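PDB 3HN0: nitrate transport protein from Parabacteroides distasonis, which probably serves as the substrate-binding component of an ABC transporter, perhaps for nitrate or a related small solute. Local coordinates for residues Y87-T92 / L164-D169; L99-N104 / Y123-A128; I110-Y115 / A168-L173. One frame throughout, in Å; residues are numbered along the deposited sequence.

Contact 1: residues Y87-T92 / L164-D169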
loop_
_atom_site.group_PDB
_atom_site.type_symbol
_atom_site.label_atom_id
_atom_site.label_comp_id
_atom_site.label_asym_id
_atom_site.label_seq_id
_atom_site.Cartn_x
_atom_site.Cartn_y
_atom_site.Cartn_z
ATOM N N TYR A 87 7.041 -12.378 -4.762
ATOM C CA TYR A 87 6.470 -13.158 -3.706
ATOM C C TYR A 87 7.409 -14.223 -3.191
ATOM O O TYR A 87 8.228 -14.740 -3.928
ATOM C CB TYR A 87 5.171 -13.800 -4.199
ATOM C CG TYR A 87 4.079 -12.833 -4.468
ATOM C CD1 TYR A 87 4.005 -12.163 -5.704
ATOM C CD2 TYR A 87 3.095 -12.549 -3.503
ATOM C CE1 TYR A 87 2.993 -11.238 -5.973
ATOM C CE2 TYR A 87 2.095 -11.608 -3.784
ATOM C CZ TYR A 87 2.044 -10.974 -5.014
ATOM O OH TYR A 87 1.041 -10.064 -5.288
ATOM N N LEU A 88 7.342 -14.530 -1.898
ATOM C CA LEU A 88 8.147 -15.606 -1.334
ATOM C C LEU A 88 7.340 -16.887 -1.333
ATOM O O LEU A 88 6.203 -16.898 -0.843
ATOM C CB LEU A 88 8.494 -15.264 0.109
ATOM C CG LEU A 88 9.311 -16.240 0.956
ATOM C CD1 LEU A 88 10.691 -16.462 0.360
ATOM C CD2 LEU A 88 9.361 -15.655 2.377
ATOM N N VAL A 89 7.937 -17.975 -1.809
ATOM C CA VAL A 89 7.304 -19.283 -1.795
ATOM C C VAL A 89 8.172 -20.266 -1.003
ATOM O O VAL A 89 9.394 -20.167 -1.006
ATOM C CB VAL A 89 7.063 -19.818 -3.227
ATOM C CG1 VAL A 89 6.085 -18.917 -3.968
ATOM C CG2 VAL A 89 8.402 -19.941 -4.052
ATOM N N GLU A 90 7.518 -21.189 -0.324
ATOM C CA GLU A 90 8.209 -22.183 0.470
ATOM C C GLU A 90 7.485 -23.511 0.341
ATOM O O GLU A 90 6.248 -23.551 0.222
ATOM C CB GLU A 90 8.319 -21.740 1.949
ATOM C CG GLU A 90 8.703 -20.271 2.146
ATOM C CD GLU A 90 9.024 -19.907 3.592
ATOM O OE1 GLU A 90 9.922 -20.556 4.184
ATOM O OE2 GLU A 90 8.403 -18.951 4.126
ATOM N N LYS A 91 8.268 -24.582 0.365
ATOM C CA LYS A 91 7.742 -25.934 0.402
ATOM C C LYS A 91 7.601 -26.377 1.837
ATOM O O LYS A 91 8.382 -25.965 2.688
ATOM C CB LYS A 91 8.686 -26.894 -0.306
ATOM C CG LYS A 91 8.570 -26.812 -1.785
ATOM C CD LYS A 91 9.476 -27.784 -2.529
ATOM C CE LYS A 91 9.105 -29.250 -2.289
ATOM N NZ LYS A 91 8.956 -30.029 -3.546
ATOM N N THR A 92 6.583 -27.211 2.074
ATOM C CA THR A 92 6.393 -27.939 3.333
ATOM C C THR A 92 6.448 -29.441 3.035
ATOM O O THR A 92 5.673 -29.927 2.200
ATOM C CB THR A 92 5.019 -27.633 3.967
ATOM O OG1 THR A 92 4.802 -26.222 3.930
ATOM C CG2 THR A 92 4.951 -28.136 5.424
ATOM N N LEU A 164 3.868 -26.400 -2.764
ATOM C CA LEU A 164 4.472 -25.080 -2.674
ATOM C C LEU A 164 3.378 -24.104 -2.261
ATOM O O LEU A 164 2.255 -24.220 -2.724
ATOM C CB LEU A 164 5.049 -24.664 -4.047
ATOM C CG LEU A 164 5.983 -23.488 -4.051
ATOM C CD1 LEU A 164 7.331 -23.805 -3.296
ATOM C CD2 LEU A 164 6.193 -23.035 -5.538
ATOM N N ARG A 165 3.727 -23.148 -1.407
ATOM C CA ARG A 165 2.823 -22.102 -0.971
ATOM C C ARG A 165 3.499 -20.736 -1.011
ATOM O O ARG A 165 4.671 -20.627 -0.713
ATOM C CB ARG A 165 2.339 -22.376 0.462
ATOM C CG ARG A 165 1.513 -23.651 0.614
ATOM C CD ARG A 165 0.071 -23.472 0.097
ATOM N NE ARG A 165 -0.745 -24.685 0.294
ATOM C CZ ARG A 165 -0.798 -25.709 -0.557
ATOM N NH1 ARG A 165 -0.072 -25.684 -1.676
ATOM N NH2 ARG A 165 -1.562 -26.777 -0.288
ATOM N N ILE A 166 2.715 -19.702 -1.300
ATOM C CA ILE A 166 3.153 -18.310 -1.084
ATOM C C ILE A 166 3.091 -18.069 0.437
ATOM O O ILE A 166 2.071 -18.340 1.057
ATOM C CB ILE A 166 2.273 -17.339 -1.791
ATOM C CG1 ILE A 166 2.416 -17.497 -3.298
ATOM C CG2 ILE A 166 2.619 -15.927 -1.362
ATOM C CD1 ILE A 166 1.417 -16.658 -4.103
ATOM N N THR A 167 4.201 -17.613 1.007
ATOM C CA THR A 167 4.297 -17.311 2.427
ATOM C C THR A 167 4.455 -15.824 2.718
ATOM O O THR A 167 4.245 -15.419 3.860
ATOM C CB THR A 167 5.452 -18.093 3.079
ATOM O OG1 THR A 167 6.712 -17.707 2.516
ATOM C CG2 THR A 167 5.226 -19.625 2.886
ATOM N N ALA A 168 4.810 -15.016 1.728
ATOM C CA ALA A 168 4.907 -13.557 1.951
ATOM C C ALA A 168 4.796 -12.796 0.662
ATOM O O ALA A 168 5.179 -13.293 -0.414
ATOM C CB ALA A 168 6.252 -13.227 2.645
ATOM N N ASP A 169 4.343 -11.553 0.790
ATOM C CA ASP A 169 4.264 -10.584 -0.273
ATOM C C ASP A 169 5.414 -9.631 -0.049
ATOM O O ASP A 169 5.485 -9.021 1.014
ATOM C CB ASP A 169 2.897 -9.932 -0.122
ATOM C CG ASP A 169 2.640 -8.793 -1.106
ATOM O OD1 ASP A 169 3.593 -8.196 -1.611
ATOM O OD2 ASP A 169 1.446 -8.482 -1.345
HETATM O O HOH W 1 0.811 -7.285 -3.697
#

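Contact 2: residues L99-N104 / Y123-A128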
loop_
_atom_site.group_PDB
_atom_site.type_symbol
_atom_site.label_atom_id
_atom_site.label_comp_id
_atom_site.label_asym_id
_atom_site.label_seq_id
_atom_site.Cartn_x
_atom_site.Cartn_y
_atom_site.Cartn_z
ATOM N N LEU A 99 17.362 -19.613 0.617
ATOM C CA LEU A 99 16.408 -18.860 -0.154
ATOM C C LEU A 99 17.037 -18.500 -1.475
ATOM O O LEU A 99 18.035 -17.775 -1.532
ATOM C CB LEU A 99 15.963 -17.593 0.598
ATOM C CG LEU A 99 15.093 -16.568 -0.126
ATOM C CD1 LEU A 99 13.865 -17.224 -0.635
ATOM C CD2 LEU A 99 14.764 -15.409 0.861
ATOM N N TYR A 100 16.470 -19.022 -2.548
ATOM C CA TYR A 100 17.025 -18.793 -3.860
ATOM C C TYR A 100 16.440 -17.539 -4.452
ATOM O O TYR A 100 15.212 -17.388 -4.507
ATOM C CB TYR A 100 16.761 -19.972 -4.782
ATOM C CG TYR A 100 17.657 -21.143 -4.516
ATOM C CD1 TYR A 100 17.444 -21.966 -3.431
ATOM C CD2 TYR A 100 18.748 -21.417 -5.351
ATOM C CE1 TYR A 100 18.311 -23.073 -3.170
ATOM C CE2 TYR A 100 19.571 -22.499 -5.125
ATOM C CZ TYR A 100 19.350 -23.316 -4.039
ATOM O OH TYR A 100 20.193 -24.388 -3.807
ATOM N N VAL A 101 17.337 -16.680 -4.951
ATOM C CA VAL A 101 17.001 -15.367 -5.458
ATOM C C VAL A 101 17.583 -15.192 -6.863
ATOM O O VAL A 101 18.764 -15.457 -7.094
ATOM C CB VAL A 101 17.602 -14.270 -4.494
ATOM C CG1 VAL A 101 17.291 -12.894 -4.998
ATOM C CG2 VAL A 101 17.094 -14.477 -3.060
ATOM N N PHE A 102 16.748 -14.774 -7.797
ATOM C CA PHE A 102 17.192 -14.477 -9.136
ATOM C C PHE A 102 17.599 -12.970 -9.218
ATOM O O PHE A 102 17.358 -12.196 -8.304
ATOM C CB PHE A 102 16.105 -14.837 -10.150
ATOM C CG PHE A 102 14.862 -13.990 -10.037
ATOM C CD1 PHE A 102 13.838 -14.329 -9.127
ATOM C CD2 PHE A 102 14.697 -12.862 -10.827
ATOM C CE1 PHE A 102 12.701 -13.536 -9.006
ATOM C CE2 PHE A 102 13.540 -12.084 -10.725
ATOM C CZ PHE A 102 12.554 -12.408 -9.789
ATOM N N GLY A 103 18.254 -12.588 -10.304
ATOM C CA GLY A 103 18.640 -11.193 -10.513
ATOM C C GLY A 103 19.545 -10.585 -9.461
ATOM O O GLY A 103 19.361 -9.430 -9.049
ATOM N N ASN A 104 20.559 -11.342 -9.043
ATOM C CA ASN A 104 21.561 -10.838 -8.134
ATOM C C ASN A 104 21.971 -9.409 -8.490
ATOM O O ASN A 104 22.254 -9.146 -9.641
ATOM C CB ASN A 104 22.818 -11.722 -8.138
ATOM C CG ASN A 104 23.908 -11.157 -7.249
ATOM O OD1 ASN A 104 24.809 -10.453 -7.719
ATOM N ND2 ASN A 104 23.798 -11.403 -5.960
ATOM N N TYR A 123 17.588 -15.853 6.329
ATOM C CA TYR A 123 17.756 -17.037 5.522
ATOM C C TYR A 123 18.983 -16.867 4.633
ATOM O O TYR A 123 19.189 -15.781 4.075
ATOM C CB TYR A 123 16.543 -17.274 4.621
ATOM C CG TYR A 123 15.222 -17.353 5.332
ATOM C CD1 TYR A 123 15.091 -18.009 6.556
ATOM C CD2 TYR A 123 14.094 -16.791 4.771
ATOM C CE1 TYR A 123 13.862 -18.080 7.196
ATOM C CE2 TYR A 123 12.869 -16.861 5.379
ATOM C CZ TYR A 123 12.754 -17.503 6.600
ATOM O OH TYR A 123 11.535 -17.554 7.210
ATOM N N PRO A 124 19.764 -17.942 4.466
ATOM C CA PRO A 124 20.922 -17.860 3.572
ATOM C C PRO A 124 20.460 -17.644 2.137
ATOM O O PRO A 124 19.591 -18.370 1.665
ATOM C CB PRO A 124 21.581 -19.234 3.708
ATOM C CG PRO A 124 20.780 -19.995 4.754
ATOM C CD PRO A 124 19.467 -19.330 4.859
ATOM N N LEU A 125 21.022 -16.646 1.464
ATOM C CA LEU A 125 20.654 -16.347 0.077
ATOM C C LEU A 125 21.493 -17.173 -0.892
ATOM O O LEU A 125 22.684 -17.304 -0.722
ATOM C CB LEU A 125 20.779 -14.859 -0.201
ATOM C CG LEU A 125 19.876 -14.006 0.697
ATOM C CD1 LEU A 125 20.158 -12.507 0.496
ATOM C CD2 LEU A 125 18.401 -14.327 0.440
ATOM N N ASN A 126 20.860 -17.777 -1.880
ATOM C CA ASN A 126 21.576 -18.524 -2.873
ATOM C C ASN A 126 21.288 -17.969 -4.251
ATOM O O ASN A 126 20.143 -17.909 -4.681
ATOM C CB ASN A 126 21.192 -19.988 -2.775
ATOM C CG ASN A 126 22.098 -20.892 -3.597
ATOM O OD1 ASN A 126 22.463 -20.579 -4.747
ATOM N ND2 ASN A 126 22.451 -22.034 -3.013
ATOM N N TYR A 127 22.362 -17.573 -4.937
ATOM C CA TYR A 127 22.289 -16.901 -6.218
ATOM C C TYR A 127 22.719 -17.841 -7.353
ATOM O O TYR A 127 23.044 -17.398 -8.456
ATOM C CB TYR A 127 23.174 -15.649 -6.187
ATOM C CG TYR A 127 22.749 -14.590 -5.197
ATOM C CD1 TYR A 127 21.561 -13.873 -5.379
ATOM C CD2 TYR A 127 23.524 -14.303 -4.065
ATOM C CE1 TYR A 127 21.156 -12.884 -4.448
ATOM C CE2 TYR A 127 23.149 -13.334 -3.161
ATOM C CZ TYR A 127 21.955 -12.623 -3.352
ATOM O OH TYR A 127 21.648 -11.644 -2.444
ATOM N N ALA A 128 22.623 -19.134 -7.101
ATOM C CA ALA A 128 22.947 -20.163 -8.094
ATOM C C ALA A 128 22.147 -20.000 -9.388
ATOM O O ALA A 128 22.651 -20.314 -10.456
ATOM C CB ALA A 128 22.752 -21.569 -7.495
#

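Contact 3: residues I110-Y115 / A168-L173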
loop_
_atom_site.group_PDB
_atom_site.type_symbol
_atom_site.label_atom_id
_atom_site.label_comp_id
_atom_site.label_asym_id
_atom_site.label_seq_id
_atom_site.Cartn_x
_atom_site.Cartn_y
_atom_site.Cartn_z
ATOM N N ILE A 110 17.615 -6.979 -3.997
ATOM C CA ILE A 110 17.595 -5.905 -3.003
ATOM C C ILE A 110 16.328 -5.920 -2.144
ATOM O O ILE A 110 16.402 -5.827 -0.916
ATOM C CB ILE A 110 17.822 -4.530 -3.633
ATOM C CG1 ILE A 110 19.224 -4.444 -4.236
ATOM C CG2 ILE A 110 17.617 -3.420 -2.543
ATOM C CD1 ILE A 110 19.366 -3.494 -5.438
ATOM N N LEU A 111 15.174 -6.090 -2.787
ATOM C CA LEU A 111 13.907 -6.139 -2.071
ATOM C C LEU A 111 13.781 -7.359 -1.166
ATOM O O LEU A 111 13.127 -7.296 -0.108
ATOM C CB LEU A 111 12.711 -6.031 -3.031
ATOM C CG LEU A 111 12.590 -4.623 -3.695
ATOM C CD1 LEU A 111 11.279 -4.505 -4.481
ATOM C CD2 LEU A 111 12.723 -3.484 -2.690
ATOM N N THR A 112 14.368 -8.468 -1.568
ATOM C CA THR A 112 14.356 -9.658 -0.733
ATOM C C THR A 112 15.224 -9.372 0.492
ATOM O O THR A 112 14.816 -9.640 1.607
ATOM C CB THR A 112 14.880 -10.891 -1.520
ATOM O OG1 THR A 112 13.994 -11.122 -2.637
ATOM C CG2 THR A 112 14.906 -12.136 -0.653
ATOM N N ARG A 113 16.391 -8.783 0.276
ATOM C CA ARG A 113 17.252 -8.448 1.414
ATOM C C ARG A 113 16.553 -7.464 2.353
ATOM O O ARG A 113 16.607 -7.607 3.566
ATOM C CB ARG A 113 18.595 -7.909 0.920
ATOM C CG ARG A 113 19.506 -9.020 0.377
ATOM C CD ARG A 113 20.899 -8.479 0.132
ATOM N NE ARG A 113 21.088 -8.064 -1.248
ATOM C CZ ARG A 113 21.859 -7.060 -1.652
ATOM N NH1 ARG A 113 22.493 -6.285 -0.776
ATOM N NH2 ARG A 113 21.974 -6.816 -2.956
ATOM N N TYR A 114 15.819 -6.505 1.780
ATOM C CA TYR A 114 15.097 -5.548 2.599
ATOM C C TYR A 114 14.030 -6.217 3.472
ATOM O O TYR A 114 13.865 -5.915 4.682
ATOM C CB TYR A 114 14.470 -4.480 1.697
ATOM C CG TYR A 114 13.517 -3.588 2.447
ATOM C CD1 TYR A 114 13.995 -2.642 3.347
ATOM C CD2 TYR A 114 12.109 -3.680 2.263
ATOM C CE1 TYR A 114 13.143 -1.829 4.055
ATOM C CE2 TYR A 114 11.241 -2.852 2.992
ATOM C CZ TYR A 114 11.778 -1.928 3.885
ATOM O OH TYR A 114 10.966 -1.086 4.618
ATOM N N TYR A 115 13.257 -7.093 2.829
ATOM C CA TYR A 115 12.198 -7.830 3.506
ATOM C C TYR A 115 12.760 -8.688 4.647
ATOM O O TYR A 115 12.233 -8.664 5.730
ATOM C CB TYR A 115 11.439 -8.733 2.502
ATOM C CG TYR A 115 10.432 -9.615 3.181
ATOM C CD1 TYR A 115 9.185 -9.126 3.517
ATOM C CD2 TYR A 115 10.741 -10.929 3.515
ATOM C CE1 TYR A 115 8.254 -9.934 4.183
ATOM C CE2 TYR A 115 9.798 -11.734 4.176
ATOM C CZ TYR A 115 8.576 -11.212 4.487
ATOM O OH TYR A 115 7.637 -11.962 5.140
ATOM N N ALA A 168 4.810 -15.016 1.728
ATOM C CA ALA A 168 4.907 -13.557 1.951
ATOM C C ALA A 168 4.796 -12.796 0.662
ATOM O O ALA A 168 5.179 -13.293 -0.414
ATOM C CB ALA A 168 6.252 -13.227 2.645
ATOM N N ASP A 169 4.343 -11.553 0.790
ATOM C CA ASP A 169 4.264 -10.584 -0.273
ATOM C C ASP A 169 5.414 -9.631 -0.049
ATOM O O ASP A 169 5.485 -9.021 1.014
ATOM C CB ASP A 169 2.897 -9.932 -0.122
ATOM C CG ASP A 169 2.640 -8.793 -1.106
ATOM O OD1 ASP A 169 3.593 -8.196 -1.611
ATOM O OD2 ASP A 169 1.446 -8.482 -1.345
ATOM N N LEU A 170 6.317 -9.531 -1.012
ATOM C CA LEU A 170 7.544 -8.739 -0.859
ATOM C C LEU A 170 7.476 -7.369 -1.521
ATOM O O LEU A 170 8.510 -6.725 -1.778
ATOM C CB LEU A 170 8.757 -9.546 -1.370
ATOM C CG LEU A 170 9.422 -10.388 -0.290
ATOM C CD1 LEU A 170 8.405 -11.261 0.427
ATOM C CD2 LEU A 170 10.561 -11.196 -0.902
ATOM N N ASN A 171 6.262 -6.919 -1.794
ATOM C CA ASN A 171 6.062 -5.716 -2.581
ATOM C C ASN A 171 5.804 -4.424 -1.794
ATOM O O ASN A 171 5.504 -3.397 -2.398
ATOM C CB ASN A 171 4.934 -5.907 -3.605
ATOM C CG ASN A 171 5.182 -7.077 -4.551
ATOM O OD1 ASN A 171 6.118 -7.057 -5.327
ATOM N ND2 ASN A 171 4.373 -8.126 -4.421
ATOM N N HIS A 172 5.935 -4.456 -0.470
ATOM C CA HIS A 172 5.546 -3.305 0.339
ATOM C C HIS A 172 6.667 -2.801 1.206
ATOM O O HIS A 172 7.415 -3.579 1.790
ATOM C CB HIS A 172 4.328 -3.645 1.216
ATOM C CG HIS A 172 3.198 -4.263 0.473
ATOM N ND1 HIS A 172 2.249 -3.525 -0.205
ATOM C CD2 HIS A 172 2.843 -5.559 0.329
ATOM C CE1 HIS A 172 1.369 -4.350 -0.753
ATOM N NE2 HIS A 172 1.716 -5.588 -0.457
ATOM N N LEU A 173 6.728 -1.480 1.364
ATOM C CA LEU A 173 7.737 -0.857 2.268
ATOM C C LEU A 173 7.453 -1.214 3.728
ATOM O O LEU A 173 8.359 -1.600 4.473
ATOM C CB LEU A 173 7.734 0.677 2.087
ATOM C CG LEU A 173 8.870 1.385 2.846
ATOM C CD1 LEU A 173 10.148 1.295 2.020
ATOM C CD2 LEU A 173 8.511 2.858 3.155
HETATM O O HOH W 2 10.518 -6.298 0.043
#

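Contact 1: residues Y87-T92 / L164-D169
Strands 87-90 and 165-169 pair antiparallel, their short axes at 140°, and a classic beta bulge sets Thr167 and Ala168 both against Leu88. Leu88 N donates to Ala168 O at 2.9 Å. Leu88 O takes the N-H of Thr167 at 2.8 Å and, weakly, that of Ala168. Beyond the bulge, Glu90 and Arg165 form a hydrogen-bonded pair through both backbone N-H groups.

The bulge turns Thr167 toward the neighbouring strand. Its OG1 sits between the backbone N and the carbonyl carbon (chi1 63°). In one of the two conformers of Glu90, this hydroxyl donates to Glu90 OE2 at 2.6 Å, using the anti lone pair of that oxygen. The two side chains then cross at about a right angle, with Thr167 CG2 3.6 Å from Glu90 CG, and Glu90 OE1 forms a salt bridge with Arg146.

Tyr87, Val89, Ile166 and Asp169 lie on the face away from Leu88, Ala168 and Glu90. Tyr87 and Asp169 lie side by side, ring and carboxylate planes 41° apart. A water donates to Tyr87 OH at 3.2 Å and to Asp169 OD2 at 2.7 Å. Tyr87 OH also bonds to Arg239 O, and the Asp169 carboxylate also accepts from Asn171 and His172. Val89 CG1 meets Ile166 CG1 at 4.0 Å. Helix 153-160 packs against the apolar side chains of this face, with Leu154 touching Tyr87 and Val89.

In this Glu90 conformer both carboxylate oxygens have a donor, which probably stabilises the negative charge and may help tie the three strands together.

Contact 2: residues L99-N104 / Y123-A128
Leu99 O accepts the N-H of Asn126 at 2.8 Å. Leu125 CA adds a CA-H...O contact to the same oxygen. On one side along the strand Leu99 N donates to Pro124 O, and on the other Val101 N donates to Asn126 O at 3.1 Å. These bonds join the short parallel strands 99-100 and 125-126 of a beta-alpha-beta unit.

Tyr100 and Asn126 lie side by side on one face of the pair. Asn126 CG is anti to the backbone N (chi1 -169°), which lays the side chain over the Tyr100 ring. The amide stacks on the ring with the planes 18° apart. Asn126 CB forms a CH-pi contact 3.8 Å from the Tyr100 ring centroid. Asn126 OD1 also accepts the N-H of Ala128 at 2.8 Å, in the carbonyl plane, making an Asx turn that probably limits rotation of the amide. Replacing Tyr100 by an alanine is likely to open a gap beside the Asn126 amide and remove the ring that helps hold it flat.

On the other face, Leu125 CD2 meets Val101 CG2 at 3.7 Å and Leu99 CD2 at 3.8 Å. Further along, Asn104 ND2 stands 3.1 Å above the Tyr127 ring plane, over its centre, with amide and ring planes 77° apart. Tyr127 OH is hydrogen-bonded to Asp109 of helix 107-119.

Backbone bonds hold the two strands together. The Asn126 side chain is held from two sides, by the Tyr100 ring and by the Ala128 N-H, and this probably fixes its orientation at the end of the short strand.

Contact 3: residues I110-Y115 / A168-L173
Helix 107-119, the connecting helix of a beta-alpha-beta unit, meets the turn that follows strand 165-169. Leu170 lies over one face of the Tyr115 ring. Its CD1 makes a CH-pi contact 3.7 Å from the Tyr115 ring centroid, only 6° off the ring normal. Tyr115 CG lies anti to the backbone N (chi1 174°), bringing the ring across the leucine at about a right angle. The outer end of the ring reaches Ala168, with Tyr115 CZ 3.6 Å from Ala168 CB. Leu170 CD2 turns instead to Thr112 OG1, a hydroxyl bonded to Pro108 O within the helix.

Tyr114 makes the direct polar link. Its OH donates to Leu173 O at 2.7 Å, with that oxygen at the ring edge. Leu173 CD1 packs 3.6 Å from the same Tyr114 OH. Nearby, a water donates to Leu111 O at 2.8 Å and to Leu170 O at 2.7 Å, bridging helix and loop.

The loop is braced from within by Asp169. Its OD1 accepts from Asn171 N at 3.0 Å and from Asn171 ND2, while OD2 accepts from His172 NE2. Asn171 OD1 in turn bonds to the backbone N-H groups of Thr85 and Leu86. The bond from Asn171 N to Asp169 OD1 defines an Asx turn, here bending the chain directly after a beta strand.

All three contacts lie on the same side of the chain's centre. Contacts 1 and 3 share Ala168 and Asp169, and their centres are about 13 Å apart. Strand 165-169 of contact 1 runs straight on into the helix-facing loop of contact 3. The two also pack together, with Leu88 CB 4.0 Å from Leu170 CD1. Contact 2 is nested in sequence within the loop closed by contact 1; Leu88 CD1 meets Leu99 CD1 at 3.4 Å. Helix 107-119 connects the strands of contact 2 and carries contact 3, with Leu99 CD2 3.6 Å from Thr112 CG2.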